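Local structure of lantibiotic dehydratase (Microbispora corallina, 5EHK) at residues Asp832-Leu835 with Arg836-Pro840; Val891-Arg895 with Gln896-Ala900; Ala933-Ser936 with Leu937-Thr941; Leu1078-Thr1081 with Cys1082-Leu1085. The protein probably dehydrates serine and threonine residues of the NAI-107 precursor peptide, using glutamyl-tRNA to activate their hydroxyl groups before glutamate is eliminated. All blocks are in the same frame, centred on the assembly; numbering follows the deposited sequence.

Contact 1 (Asp832-Leu835 with Arg836-Pro840)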
# COMPACT_ATOMS: atom_id res chain seq x y z
N ASP A 832 -13.13 23.62 -12.65
CA ASP A 832 -13.97 24.81 -12.63
C ASP A 832 -13.85 25.70 -13.87
O ASP A 832 -14.87 26.10 -14.42
CB ASP A 832 -13.73 25.61 -11.37
CG ASP A 832 -14.20 24.87 -10.19
OD1 ASP A 832 -14.77 23.81 -10.45
OD2 ASP A 832 -14.05 25.31 -9.04
N ASP A 833 -12.62 25.97 -14.32
CA ASP A 833 -12.43 26.72 -15.58
C ASP A 833 -12.99 25.98 -16.79
O ASP A 833 -13.63 26.60 -17.65
CB ASP A 833 -10.95 27.07 -15.85
CG ASP A 833 -10.51 28.33 -15.13
OD1 ASP A 833 -11.39 29.14 -14.75
OD2 ASP A 833 -9.28 28.50 -14.91
N PHE A 834 -12.75 24.67 -16.84
CA PHE A 834 -13.24 23.86 -17.95
C PHE A 834 -14.78 23.92 -17.99
O PHE A 834 -15.39 24.05 -19.06
CB PHE A 834 -12.72 22.42 -17.83
CG PHE A 834 -12.95 21.60 -19.07
CD1 PHE A 834 -12.02 21.61 -20.09
CD2 PHE A 834 -14.11 20.85 -19.22
CE1 PHE A 834 -12.22 20.90 -21.22
CE2 PHE A 834 -14.32 20.14 -20.36
CZ PHE A 834 -13.37 20.16 -21.37
N LEU A 835 -15.40 23.83 -16.80
CA LEU A 835 -16.84 23.97 -16.63
C LEU A 835 -17.38 25.34 -17.03
O LEU A 835 -18.47 25.43 -17.62
CB LEU A 835 -17.23 23.66 -15.19
CG LEU A 835 -17.12 22.20 -14.76
CD1 LEU A 835 -17.23 22.06 -13.24
CD2 LEU A 835 -18.18 21.34 -15.47
N ARG A 836 -16.65 26.40 -16.71
CA ARG A 836 -17.08 27.75 -17.07
C ARG A 836 -17.03 27.99 -18.58
O ARG A 836 -17.97 28.53 -19.16
CB ARG A 836 -16.25 28.80 -16.31
CG ARG A 836 -16.60 28.89 -14.82
CD ARG A 836 -15.93 30.05 -14.10
NE ARG A 836 -14.60 29.70 -13.61
CZ ARG A 836 -14.29 29.46 -12.34
NH1 ARG A 836 -15.21 29.56 -11.40
NH2 ARG A 836 -13.04 29.13 -12.02
N ASP A 837 -15.95 27.54 -19.21
CA ASP A 837 -15.63 27.89 -20.58
C ASP A 837 -15.87 26.81 -21.64
O ASP A 837 -16.28 27.13 -22.74
CB ASP A 837 -14.15 28.29 -20.65
CG ASP A 837 -13.81 29.45 -19.74
OD1 ASP A 837 -14.68 30.29 -19.44
OD2 ASP A 837 -12.64 29.53 -19.34
N GLN A 838 -15.58 25.55 -21.33
CA GLN A 838 -15.58 24.50 -22.36
C GLN A 838 -16.86 23.64 -22.40
O GLN A 838 -17.32 23.29 -23.48
CB GLN A 838 -14.35 23.58 -22.23
CG GLN A 838 -13.08 24.10 -22.89
CD GLN A 838 -12.44 25.26 -22.14
OE1 GLN A 838 -12.24 25.20 -20.92
NE2 GLN A 838 -12.11 26.32 -22.87
N VAL A 839 -17.38 23.26 -21.23
CA VAL A 839 -18.61 22.47 -21.17
C VAL A 839 -19.82 23.19 -21.86
O VAL A 839 -20.60 22.54 -22.58
CB VAL A 839 -18.90 21.97 -19.72
CG1 VAL A 839 -20.24 21.24 -19.63
CG2 VAL A 839 -17.79 21.01 -19.28
N PRO A 840 -19.95 24.53 -21.69
CA PRO A 840 -20.98 25.24 -22.44
C PRO A 840 -20.88 24.99 -23.93
O PRO A 840 -21.93 24.83 -24.57
CB PRO A 840 -20.66 26.70 -22.15
CG PRO A 840 -20.14 26.66 -20.78
CD PRO A 840 -19.32 25.42 -20.69
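The F834 ring has Q838 CB over the centre of one face, a CH-pi contact with CB 3.6 Å from the ring centroid and 11° off the normal. V839 CG2 approaches the same ring obliquely, 3.7 Å from F834 CD2. F834 CG stands anti to the backbone N (chi1 -168°), which brings the ring back beside residues 838 and 839. The second flat group, the R836 guanidinium, has D832 O above one face, offset toward the rim, and D833 OD1 at its edge, in plane. Its NH2 forms a salt bridge with D833 OD1 at 3.2 Å, and the NE bond to the same oxygen is weak. That oxygen is met from above the carboxylate plane, and it has a second cationic partner in R942; D833 OD2 bonds S230 of the second subunit. R836 NH1 goes to L938 O. F834 O is gripped twice, by Q838 N at 2.7 Å and by V839 N at 3.0 Å, from opposite faces of its plane. The V839 bond spans five residues and the Q838 bond four, so the turn ahead of P840 departs from a plain alpha-helix, at the join of helices 828-837 and 839-848.

Contact 2 (Val891-Arg895 with Gln896-Ala900)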
# COMPACT_ATOMS: atom_id res chain seq x y z
N VAL A 891 -10.20 17.26 -29.16
CA VAL A 891 -8.81 17.19 -29.57
C VAL A 891 -8.16 18.59 -29.54
O VAL A 891 -7.08 18.73 -29.03
CB VAL A 891 -8.66 16.57 -30.97
CG1 VAL A 891 -7.28 16.88 -31.56
CG2 VAL A 891 -8.95 15.08 -30.93
N GLU A 892 -8.84 19.63 -30.03
CA GLU A 892 -8.33 20.99 -29.88
C GLU A 892 -7.99 21.27 -28.42
O GLU A 892 -6.89 21.72 -28.10
CB GLU A 892 -9.32 22.08 -30.35
CG GLU A 892 -9.87 22.07 -31.82
CD GLU A 892 -11.10 23.00 -31.98
OE1 GLU A 892 -11.34 23.85 -31.10
OE2 GLU A 892 -11.91 22.80 -32.91
N TRP A 893 -8.95 20.99 -27.53
CA TRP A 893 -8.77 21.32 -26.12
C TRP A 893 -7.58 20.59 -25.50
O TRP A 893 -6.91 21.13 -24.63
CB TRP A 893 -10.06 21.08 -25.33
CG TRP A 893 -11.13 22.05 -25.70
CD1 TRP A 893 -10.95 23.25 -26.31
CD2 TRP A 893 -12.54 21.90 -25.53
NE1 TRP A 893 -12.15 23.86 -26.53
CE2 TRP A 893 -13.15 23.06 -26.05
CE3 TRP A 893 -13.35 20.90 -24.98
CZ2 TRP A 893 -14.54 23.26 -26.06
CZ3 TRP A 893 -14.73 21.09 -24.97
CH2 TRP A 893 -15.31 22.26 -25.51
N GLN A 894 -7.32 19.37 -25.95
CA GLN A 894 -6.14 18.64 -25.52
C GLN A 894 -4.82 19.34 -25.95
O GLN A 894 -3.94 19.60 -25.12
CB GLN A 894 -6.20 17.20 -26.04
CG GLN A 894 -5.12 16.29 -25.55
CD GLN A 894 -5.40 14.82 -25.88
OE1 GLN A 894 -6.55 14.41 -26.08
NE2 GLN A 894 -4.35 14.01 -25.94
N ARG A 895 -4.72 19.72 -27.23
CA ARG A 895 -3.56 20.45 -27.71
C ARG A 895 -3.30 21.74 -26.91
O ARG A 895 -2.15 22.08 -26.64
CB ARG A 895 -3.69 20.77 -29.20
CG ARG A 895 -3.78 19.54 -30.09
CD ARG A 895 -3.99 19.96 -31.51
NE ARG A 895 -3.05 21.01 -31.89
CZ ARG A 895 -2.90 21.49 -33.12
NH1 ARG A 895 -3.63 21.01 -34.12
NH2 ARG A 895 -2.01 22.44 -33.36
N GLN A 896 -4.37 22.44 -26.55
CA GLN A 896 -4.27 23.62 -25.70
C GLN A 896 -4.04 23.27 -24.22
O GLN A 896 -4.02 24.15 -23.35
CB GLN A 896 -5.52 24.49 -25.89
CG GLN A 896 -5.78 24.77 -27.36
CD GLN A 896 -7.11 25.45 -27.71
OE1 GLN A 896 -7.88 25.89 -26.84
NE2 GLN A 896 -7.39 25.51 -29.01
N GLY A 897 -3.89 21.99 -23.92
CA GLY A 897 -3.64 21.57 -22.55
C GLY A 897 -4.77 21.72 -21.53
O GLY A 897 -4.51 21.97 -20.35
N LEU A 898 -6.02 21.56 -21.97
CA LEU A 898 -7.17 21.74 -21.07
C LEU A 898 -7.65 20.41 -20.47
O LEU A 898 -8.25 20.37 -19.39
CB LEU A 898 -8.31 22.47 -21.79
CG LEU A 898 -8.14 23.98 -21.97
CD1 LEU A 898 -9.06 24.47 -23.06
CD2 LEU A 898 -8.42 24.75 -20.69
N LEU A 899 -7.34 19.31 -21.15
CA LEU A 899 -7.68 17.99 -20.63
C LEU A 899 -6.68 17.01 -21.23
O LEU A 899 -6.12 17.27 -22.31
CB LEU A 899 -9.12 17.59 -21.00
CG LEU A 899 -9.35 17.10 -22.44
CD1 LEU A 899 -10.70 16.44 -22.59
CD2 LEU A 899 -9.22 18.26 -23.39
N ALA A 900 -6.43 15.92 -20.53
CA ALA A 900 -5.37 14.98 -20.95
C ALA A 900 -5.93 14.00 -21.95
O ALA A 900 -5.18 13.37 -22.71
CB ALA A 900 -4.76 14.25 -19.76
O HOH W 1 -3.07 18.48 -23.04
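L899 CG sits between its backbone N and carbonyl carbon (chi1 78°), a torsion that brings CD2 back onto the helix, 3.5 Å from W893 CB. Q894 turns its CG anti to the backbone N (chi1 -174°), and the extended chain beyond runs past the L899 carbonyl, with Q894 CG 3.5 Å from L899 O. Its amide ends at the dimer interface, where OE1 accepts from Q906 of the second subunit. Helix 875-895 stops here in a Schellman motif, and the backbone bonds supply the evidence. L898 N reaches five residues back to W893 O at 2.8 Å, while G897 N bonds Q894 O at 2.7 Å from well above the carbonyl plane. G897 has the positive phi that the motif requires and that glycine adopts readily. One residue earlier, Q896 N still makes an ordinary i+4 to i bond to E892 O. The apolar contact that commonly accompanies a Schellman ending is present too: W893 CD1 and L898 CD1 lie 4.0 Å apart, the leucine coming obliquely to the indole. Q896 OE1 is near the indole plane at its edge, 4.1 Å from W893 CD1. V841 and L842 of helix 839-848 also pack on W893. A water donates to Q894 O and, weakly, to L899 O, linking the last helical turn to the chain that leads into strand 902-905.

Contact 3 (Ala933-Ser936 with Leu937-Thr941)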
# COMPACT_ATOMS: atom_id res chain seq x y z
N ALA A 933 -27.29 25.20 -13.59
CA ALA A 933 -27.17 26.05 -12.41
C ALA A 933 -25.73 26.11 -11.92
O ALA A 933 -25.20 27.19 -11.67
CB ALA A 933 -28.09 25.56 -11.30
N ALA A 934 -25.09 24.96 -11.76
CA ALA A 934 -23.72 24.90 -11.27
C ALA A 934 -22.76 25.68 -12.19
O ALA A 934 -21.91 26.43 -11.74
CB ALA A 934 -23.25 23.45 -11.08
N ILE A 935 -22.89 25.47 -13.49
CA ILE A 935 -22.12 26.23 -14.45
C ILE A 935 -22.36 27.74 -14.30
O ILE A 935 -21.41 28.53 -14.30
CB ILE A 935 -22.41 25.77 -15.88
CG1 ILE A 935 -21.92 24.34 -16.05
CG2 ILE A 935 -21.77 26.69 -16.88
CD1 ILE A 935 -22.09 23.84 -17.44
N SER A 936 -23.62 28.13 -14.15
CA SER A 936 -24.00 29.53 -13.93
C SER A 936 -23.31 30.14 -12.71
O SER A 936 -22.74 31.23 -12.79
CB SER A 936 -25.50 29.65 -13.71
OG SER A 936 -26.18 29.91 -14.91
N LEU A 937 -23.38 29.39 -11.61
CA LEU A 937 -22.82 29.80 -10.34
C LEU A 937 -21.28 29.90 -10.40
O LEU A 937 -20.68 30.87 -9.93
CB LEU A 937 -23.26 28.83 -9.25
CG LEU A 937 -24.75 28.84 -8.91
CD1 LEU A 937 -25.07 27.84 -7.81
CD2 LEU A 937 -25.23 30.23 -8.49
N LEU A 938 -20.66 28.91 -11.03
CA LEU A 938 -19.21 28.93 -11.17
C LEU A 938 -18.77 30.13 -11.98
O LEU A 938 -17.73 30.72 -11.70
CB LEU A 938 -18.71 27.63 -11.81
CG LEU A 938 -18.74 26.42 -10.88
CD1 LEU A 938 -18.58 25.12 -11.67
CD2 LEU A 938 -17.67 26.54 -9.80
N ARG A 939 -19.56 30.49 -12.99
CA ARG A 939 -19.25 31.63 -13.85
C ARG A 939 -19.39 32.96 -13.10
O ARG A 939 -18.61 33.88 -13.33
CB ARG A 939 -20.11 31.62 -15.11
CG ARG A 939 -19.73 30.56 -16.11
CD ARG A 939 -20.73 30.50 -17.27
NE ARG A 939 -20.66 31.73 -18.04
CZ ARG A 939 -19.89 31.89 -19.11
NH1 ARG A 939 -19.16 30.87 -19.55
NH2 ARG A 939 -19.86 33.06 -19.75
N LEU A 940 -20.36 33.06 -12.19
CA LEU A 940 -20.45 34.24 -11.34
C LEU A 940 -19.20 34.29 -10.49
O LEU A 940 -18.55 35.34 -10.34
CB LEU A 940 -21.69 34.22 -10.44
CG LEU A 940 -23.06 34.30 -11.11
CD1 LEU A 940 -24.19 34.27 -10.08
CD2 LEU A 940 -23.17 35.54 -12.00
N THR A 941 -18.86 33.14 -9.93
CA THR A 941 -17.76 33.01 -8.97
C THR A 941 -16.36 33.40 -9.51
O THR A 941 -15.48 33.80 -8.75
CB THR A 941 -17.84 31.61 -8.33
OG1 THR A 941 -18.41 31.73 -7.02
CG2 THR A 941 -16.51 30.91 -8.29
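R939 can be traced outward along I935, one turn before it in helix 920-942. Its CB lies 3.4 Å from I935 O, and CG, anti to the carbonyl carbon (chi1 -72°), stays beside that same oxygen. CD then runs alongside the isoleucine branch, 4.0 Å from I935 CG2, with the two side chains side by side and pointing the same way. The chain bends at the next bond (chi3 66°), and NE and CZ carry the guanidinium on beyond I935 to its tip, where NH1 makes a weak hydrogen bond to R836 O of helix 828-837. The aliphatic part of the arginine is thus laid on its own helix, while its charged end serves a neighbouring one.

The backbone beneath is regular. L937 N bonds A933 O at 2.9 Å, nearly straight on to the carbonyl, and L938 N bonds A934 O at the same length. R939 N to I935 O measures 3.0 Å, and L940 N to S936 O completes the series at 3.1 Å. The leucines repeat the pattern of the arginine stem: L937 CG is beside A933 O, and L938 CG is 3.3 Å from A934 O. Their ends serve different neighbours. L937 packs on L1085 of helix 1068-1085 and on A1042 of helix 1034-1042, whereas L938 meets D832 and L835. Four successive i+4 to i bonds mark an uninterrupted alpha-helix, here a largely buried part of helix 920-942, packed against helices 828-837, 1034-1042 and 1068-1085.

Contact 4 (Leu1078-Thr1081 with Cys1082-Leu1085)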
# COMPACT_ATOMS: atom_id res chain seq x y z
N LEU A 1078 -29.31 16.19 -2.68
CA LEU A 1078 -28.41 17.12 -2.00
C LEU A 1078 -26.94 16.84 -2.32
O LEU A 1078 -26.17 17.79 -2.60
CB LEU A 1078 -28.62 17.20 -0.47
CG LEU A 1078 -29.80 17.93 0.20
CD1 LEU A 1078 -30.37 19.13 -0.60
CD2 LEU A 1078 -30.87 16.97 0.60
N HIS A 1079 -26.56 15.56 -2.24
CA HIS A 1079 -25.19 15.12 -2.55
C HIS A 1079 -24.74 15.52 -3.98
O HIS A 1079 -23.67 16.10 -4.16
CB HIS A 1079 -25.02 13.60 -2.32
CG HIS A 1079 -23.73 13.05 -2.83
ND1 HIS A 1079 -22.50 13.57 -2.46
CD2 HIS A 1079 -23.46 12.05 -3.70
CE1 HIS A 1079 -21.54 12.90 -3.08
NE2 HIS A 1079 -22.09 11.98 -3.84
N MET A 1080 -25.56 15.25 -4.99
CA MET A 1080 -25.20 15.60 -6.36
C MET A 1080 -25.06 17.11 -6.61
O MET A 1080 -24.28 17.53 -7.47
CB MET A 1080 -26.14 14.95 -7.39
CG MET A 1080 -26.00 13.43 -7.52
SD MET A 1080 -24.42 12.80 -8.19
CE MET A 1080 -23.32 12.84 -6.80
N THR A 1081 -25.81 17.92 -5.86
CA THR A 1081 -25.68 19.36 -6.01
C THR A 1081 -24.30 19.75 -5.49
O THR A 1081 -23.62 20.58 -6.09
CB THR A 1081 -26.82 20.16 -5.34
OG1 THR A 1081 -27.87 20.33 -6.30
CG2 THR A 1081 -26.38 21.54 -4.96
N CYS A 1082 -23.86 19.09 -4.43
CA CYS A 1082 -22.54 19.34 -3.91
C CYS A 1082 -21.45 18.80 -4.85
O CYS A 1082 -20.43 19.46 -5.07
CB CYS A 1082 -22.38 18.74 -2.51
SG CYS A 1082 -23.39 19.53 -1.27
N ASN A 1083 -21.69 17.62 -5.41
CA ASN A 1083 -20.75 17.06 -6.36
C ASN A 1083 -20.56 18.04 -7.51
O ASN A 1083 -19.45 18.41 -7.80
CB ASN A 1083 -21.20 15.69 -6.89
CG ASN A 1083 -20.18 15.08 -7.86
OD1 ASN A 1083 -20.34 15.16 -9.08
ND2 ASN A 1083 -19.13 14.48 -7.33
N ARG A 1084 -21.64 18.54 -8.09
CA ARG A 1084 -21.44 19.38 -9.25
C ARG A 1084 -20.72 20.67 -8.93
O ARG A 1084 -20.00 21.20 -9.75
CB ARG A 1084 -22.77 19.68 -9.94
CG ARG A 1084 -23.20 18.61 -10.89
CD ARG A 1084 -24.50 18.99 -11.52
NE ARG A 1084 -25.62 18.37 -10.83
CZ ARG A 1084 -26.01 17.12 -11.05
NH1 ARG A 1084 -25.35 16.35 -11.92
NH2 ARG A 1084 -27.05 16.64 -10.39
N LEU A 1085 -20.93 21.17 -7.72
CA LEU A 1085 -20.43 22.48 -7.34
C LEU A 1085 -19.06 22.36 -6.63
O LEU A 1085 -18.10 23.03 -7.01
CB LEU A 1085 -21.46 23.20 -6.47
CG LEU A 1085 -22.14 24.53 -6.80
CD1 LEU A 1085 -21.86 25.08 -8.17
CD2 LEU A 1085 -23.62 24.40 -6.57
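N1083 N donates to H1079 O at 2.8 Å, in the carbonyl plane and with an N-H...O angle of 158°, the shortest bond of this final stretch of helix 1068-1085. It belongs to the i+4 to i bonding of an alpha-helix: R1084 N follows with M1080 O at 2.9 Å, and C1082 N and L1085 N make longer bonds to L1078 O and T1081 O. The L1085 bond is the most bent of the four, at the end of the helix.

M1080 and N1083 lie side by side and point the same way. The methionine chain is bent at both of its later torsions, chi2 -66° and chi3 80°, and this curls its methyl back so that M1080 CE rests 3.6 Å from N1083 CB. The asparagine amide reaches strand 853-861, where OD1 accepts from R858 N. R1084 folds the other way along the helix, bent at chi3, with one face of its guanidinium over M1080 O. Its charge is answered by D930 of helix 920-942, which binds NE through OD2 and T1081 OG1 through OD1, so one carboxylate holds two residues of this helix. NH1 goes to F856 O. These bonds fix both the position and the rotation of the guanidinium between helix and strand, and leave R1084 NH2 against the methionine stem, 3.6 Å from M1080 CB.

How the contacts relate
All four contacts are local, each folding a stretch of chain onto the residues that follow it directly, and they run in series without nesting or crossing. Contact 1 spans the join of two helices; contact 2 ends the next long helix ahead of strand 902-905; contacts 3 and 4 lie within later helices of the same C-terminal family region. In space contact 1 is the hub, touching contact 2 through Q838 and W893, and contact 3 where L835 O packs on I935 CG2, 3.6 Å apart. Contact 3 in turn meets contact 4, where A934 CB packs on L1085 CD1. Contacts 2 and 4 are farthest apart, centres about 26 Å; contacts 1 and 2 also reach the second subunit.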